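Local coordinates for type 2A phosphatase-associated protein 42 (Saccharomyces cerevisiae, PDB 2V0P) that inhibits the PP2A-type phosphatase SIT4, associates with PP2A catalytic subunits and takes part in negative regulation of TOR signalling in response to the nitrogen source, at residues Asp76-Leu79 and Gly80-Ile83; Leu104-Ser107 and Val108-Phe111. One frame throughout, in Å; residues are numbered along the deposited sequence.

Contact 1 of 2, residues Asp76-Leu79 and Gly80-Ile83; sequences DYYL and GLLI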
# COMPACT_ATOMS: atom_id res chain seq x y z
N ASP A 76 21.48 -5.56 16.06
CA ASP A 76 20.68 -4.60 15.32
C ASP A 76 19.45 -5.23 14.65
O ASP A 76 18.43 -4.52 14.50
CB ASP A 76 21.52 -3.90 14.30
CG ASP A 76 22.60 -3.07 14.93
OD1 ASP A 76 22.26 -2.29 15.83
OD2 ASP A 76 23.77 -3.22 14.51
N TYR A 77 19.52 -6.52 14.25
CA TYR A 77 18.39 -7.17 13.70
C TYR A 77 17.26 -7.20 14.75
O TYR A 77 16.12 -6.86 14.44
CB TYR A 77 18.69 -8.58 13.21
CG TYR A 77 17.53 -9.45 12.82
CD1 TYR A 77 16.78 -9.24 11.60
CD2 TYR A 77 17.16 -10.53 13.61
CE1 TYR A 77 15.74 -10.07 11.28
CE2 TYR A 77 16.14 -11.34 13.24
CZ TYR A 77 15.43 -11.07 12.03
OH TYR A 77 14.43 -11.86 11.70
N TYR A 78 17.61 -7.59 15.98
CA TYR A 78 16.65 -7.76 17.00
C TYR A 78 16.08 -6.35 17.43
O TYR A 78 14.94 -6.26 17.77
CB TYR A 78 17.28 -8.56 18.18
CG TYR A 78 17.17 -10.04 17.95
CD1 TYR A 78 18.25 -10.78 17.56
CD2 TYR A 78 15.94 -10.67 18.03
CE1 TYR A 78 18.15 -12.10 17.34
CE2 TYR A 78 15.81 -12.02 17.78
CZ TYR A 78 16.93 -12.72 17.43
OH TYR A 78 16.84 -14.07 17.20
N LEU A 79 16.89 -5.32 17.42
CA LEU A 79 16.44 -3.98 17.68
C LEU A 79 15.42 -3.58 16.58
O LEU A 79 14.38 -3.06 16.89
CB LEU A 79 17.60 -2.99 17.77
CG LEU A 79 18.52 -2.89 19.03
CD1 LEU A 79 19.54 -1.91 18.73
CD2 LEU A 79 17.81 -2.50 20.28
N GLY A 80 15.73 -3.87 15.32
CA GLY A 80 14.77 -3.72 14.22
C GLY A 80 13.41 -4.31 14.48
O GLY A 80 12.40 -3.63 14.34
N LEU A 81 13.39 -5.56 14.87
CA LEU A 81 12.21 -6.29 15.14
C LEU A 81 11.41 -5.71 16.37
O LEU A 81 10.18 -5.61 16.35
CB LEU A 81 12.54 -7.72 15.38
CG LEU A 81 13.04 -8.60 14.26
CD1 LEU A 81 13.32 -9.93 14.85
CD2 LEU A 81 11.98 -8.68 13.14
N LEU A 82 12.13 -5.36 17.42
CA LEU A 82 11.46 -4.87 18.61
C LEU A 82 10.90 -3.48 18.43
O LEU A 82 9.79 -3.25 18.81
CB LEU A 82 12.44 -4.88 19.82
CG LEU A 82 12.97 -6.26 20.20
CD1 LEU A 82 14.23 -6.03 21.03
CD2 LEU A 82 12.06 -6.98 20.99
N ILE A 83 11.69 -2.57 17.88
CA ILE A 83 11.30 -1.21 17.66
C ILE A 83 10.07 -1.11 16.72
O ILE A 83 9.19 -0.35 16.96
CB ILE A 83 12.45 -0.37 17.13
CG1 ILE A 83 13.59 -0.32 18.17
CG2 ILE A 83 11.97 1.10 16.89
CD1 ILE A 83 14.70 0.38 17.76
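Gly80, Leu81, Leu82 and Ile83 each give their backbone N-H to the carbonyl oxygen four residues earlier, on Asp76 to Leu79, so two successive turns of alpha-helix are joined without a break. This short helix, 75-83, belongs to the all-helical, tetratricopeptide-repeat-like N-terminal domain, and its side chains touch helices 4-19, 29-52, 93-120 and 199-231. Leu81 makes the main side-chain contact. With its CG anti to the carbonyl carbon (chi1 -68°), the branch folds back over the preceding turn, and Leu81 CG stands 4.2 Å from the centroid of the Tyr77 ring in a CH-pi contact over one face. Tyr77 has CG beside its own carbonyl carbon (chi1 170°), which carries the ring to Leu81, with Tyr77 CE2 3.5 Å from Leu81 CD1. Its hydroxyl is held by Asp214, and its ring also stacks with Phe211, so a tyrosine serves here both as an apolar surface and as a polar anchor. Tyr78 runs alongside Leu81 and meets it less closely, with Tyr78 CD2 4.2 Å from Leu81 CD1. Gly80, lacking a side chain, leaves its backbone accessible to helix 93-120. Leu82, a branched apolar chain, packs against Tyr15 of helix 4-19 and Leu42 of helix 29-52. On the next turn, Ile83 CD1 lies 4.4 Å from Leu79 CB.

Contact 2 of 2, residues Leu104-Ser107 and Val108-Phe111; sequences LKKS and VESF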
# COMPACT_ATOMS: atom_id res chain seq x y z
N LEU A 104 8.98 3.43 13.09
CA LEU A 104 9.20 2.68 11.86
C LEU A 104 10.49 3.10 11.23
O LEU A 104 11.14 2.26 10.66
CB LEU A 104 8.02 2.75 10.85
CG LEU A 104 6.72 2.17 11.37
CD1 LEU A 104 5.51 2.53 10.47
CD2 LEU A 104 6.79 0.71 11.69
N LYS A 105 10.80 4.37 11.32
CA LYS A 105 12.04 4.96 10.85
C LYS A 105 13.25 4.32 11.59
O LYS A 105 14.20 3.82 10.98
CB LYS A 105 12.03 6.47 11.11
CG LYS A 105 13.20 7.19 10.58
CD LYS A 105 12.93 8.68 10.45
CE LYS A 105 13.76 9.31 9.33
NZ LYS A 105 13.37 8.83 7.95
N LYS A 106 13.14 4.34 12.90
CA LYS A 106 14.18 3.74 13.78
C LYS A 106 14.34 2.22 13.58
O LYS A 106 15.45 1.76 13.55
CB LYS A 106 13.86 4.05 15.24
CG LYS A 106 13.99 5.50 15.60
CD LYS A 106 15.37 6.07 15.25
CE LYS A 106 15.72 7.22 16.19
NZ LYS A 106 16.70 8.16 15.57
N SER A 107 13.25 1.48 13.45
CA SER A 107 13.29 0.08 13.08
C SER A 107 14.10 -0.15 11.78
O SER A 107 15.06 -0.92 11.80
CB SER A 107 11.87 -0.47 12.93
OG SER A 107 11.92 -1.76 12.36
N VAL A 108 13.71 0.53 10.68
CA VAL A 108 14.43 0.50 9.44
C VAL A 108 15.92 0.89 9.58
O VAL A 108 16.76 0.19 9.02
CB VAL A 108 13.70 1.26 8.31
CG1 VAL A 108 14.55 1.35 7.07
CG2 VAL A 108 12.31 0.59 8.03
N GLU A 109 16.24 1.95 10.35
CA GLU A 109 17.62 2.29 10.57
C GLU A 109 18.37 1.09 11.20
O GLU A 109 19.45 0.79 10.72
CB GLU A 109 17.77 3.52 11.43
CG GLU A 109 19.12 4.13 11.43
CD GLU A 109 19.12 5.54 12.00
OE1 GLU A 109 18.06 6.22 11.92
OE2 GLU A 109 20.18 5.98 12.51
N SER A 110 17.82 0.48 12.24
CA SER A 110 18.44 -0.66 12.88
C SER A 110 18.64 -1.79 11.87
O SER A 110 19.70 -2.41 11.83
CB SER A 110 17.67 -1.19 14.08
OG SER A 110 17.82 -0.35 15.16
N PHE A 111 17.62 -2.07 11.10
CA PHE A 111 17.70 -3.11 10.06
C PHE A 111 18.84 -2.81 9.10
O PHE A 111 19.56 -3.71 8.74
CB PHE A 111 16.34 -3.27 9.32
CG PHE A 111 15.34 -4.11 10.06
CD1 PHE A 111 15.65 -5.40 10.45
CD2 PHE A 111 14.04 -3.63 10.29
CE1 PHE A 111 14.75 -6.19 11.13
CE2 PHE A 111 13.14 -4.40 10.97
CZ PHE A 111 13.49 -5.72 11.41
O HOH W 1 17.39 2.18 15.22
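Ser107 OG touches the ring of Phe111 one turn later on helix 93-120, a long helix of the tetratricopeptide-repeat-like domain. Ser107 sets its OG anti to the backbone N (chi1 171°), on the side of its own carbonyl carbon, which places the hydroxyl beside that ring and within bonding range of Gly80 O. The ring of Phe111 leans back along the same surface, its CG lying beside the backbone N (chi1 -81°), and Phe111 CE2 comes within 3.2 Å of Ser107 OG, an oblique approach. The small serine leaves room for the ring. The same pair is joined through the backbone, Phe111 N donating to Ser107 O at 2.9 Å, one of four such helical bonds here. Val108 brings CG2 back to 3.3 Å from Leu104 O, a beta-branched chain lying close to the backbone. Glu109, partly exposed, extends from CB, with Lys106 NZ 4.4 Å from Glu109 OE1, too far for a salt bridge though the opposite charges probably attract. A water donates to Lys106 O at 2.6 Å and also bonds Ser110 OG, giving that carbonyl a second partner besides Ser110 N. The chemistry thus divides the helix: Lys105 and Lys106 are exposed and Glu109 partly so, while on the buried side a serine hydroxyl beside an aromatic ring finds a probable hydrogen-bond partner, Gly80 O, in helix 75-83.

How the contacts relate
Following the chain from the N terminus, helices 4-19 and 29-52 come first, then helix 75-83 with contact 1, then helix 93-120 with contact 2. Each contact closes only a single helical turn; the two lie in series and neither nests within nor crosses the other. Their centres are about 8 Å apart, and they meet directly: besides the link from Gly80 to Ser107, Asp76 CB lies 3.4 Å from Ser110 O, and Phe111 CZ packs 3.4 Å from Gly80 C. They join helix 75-83 to the next helix, 93-120; contact 1 also reaches back to helices 4-19 and 29-52, and both reach the distant helix 199-231 near the C terminus.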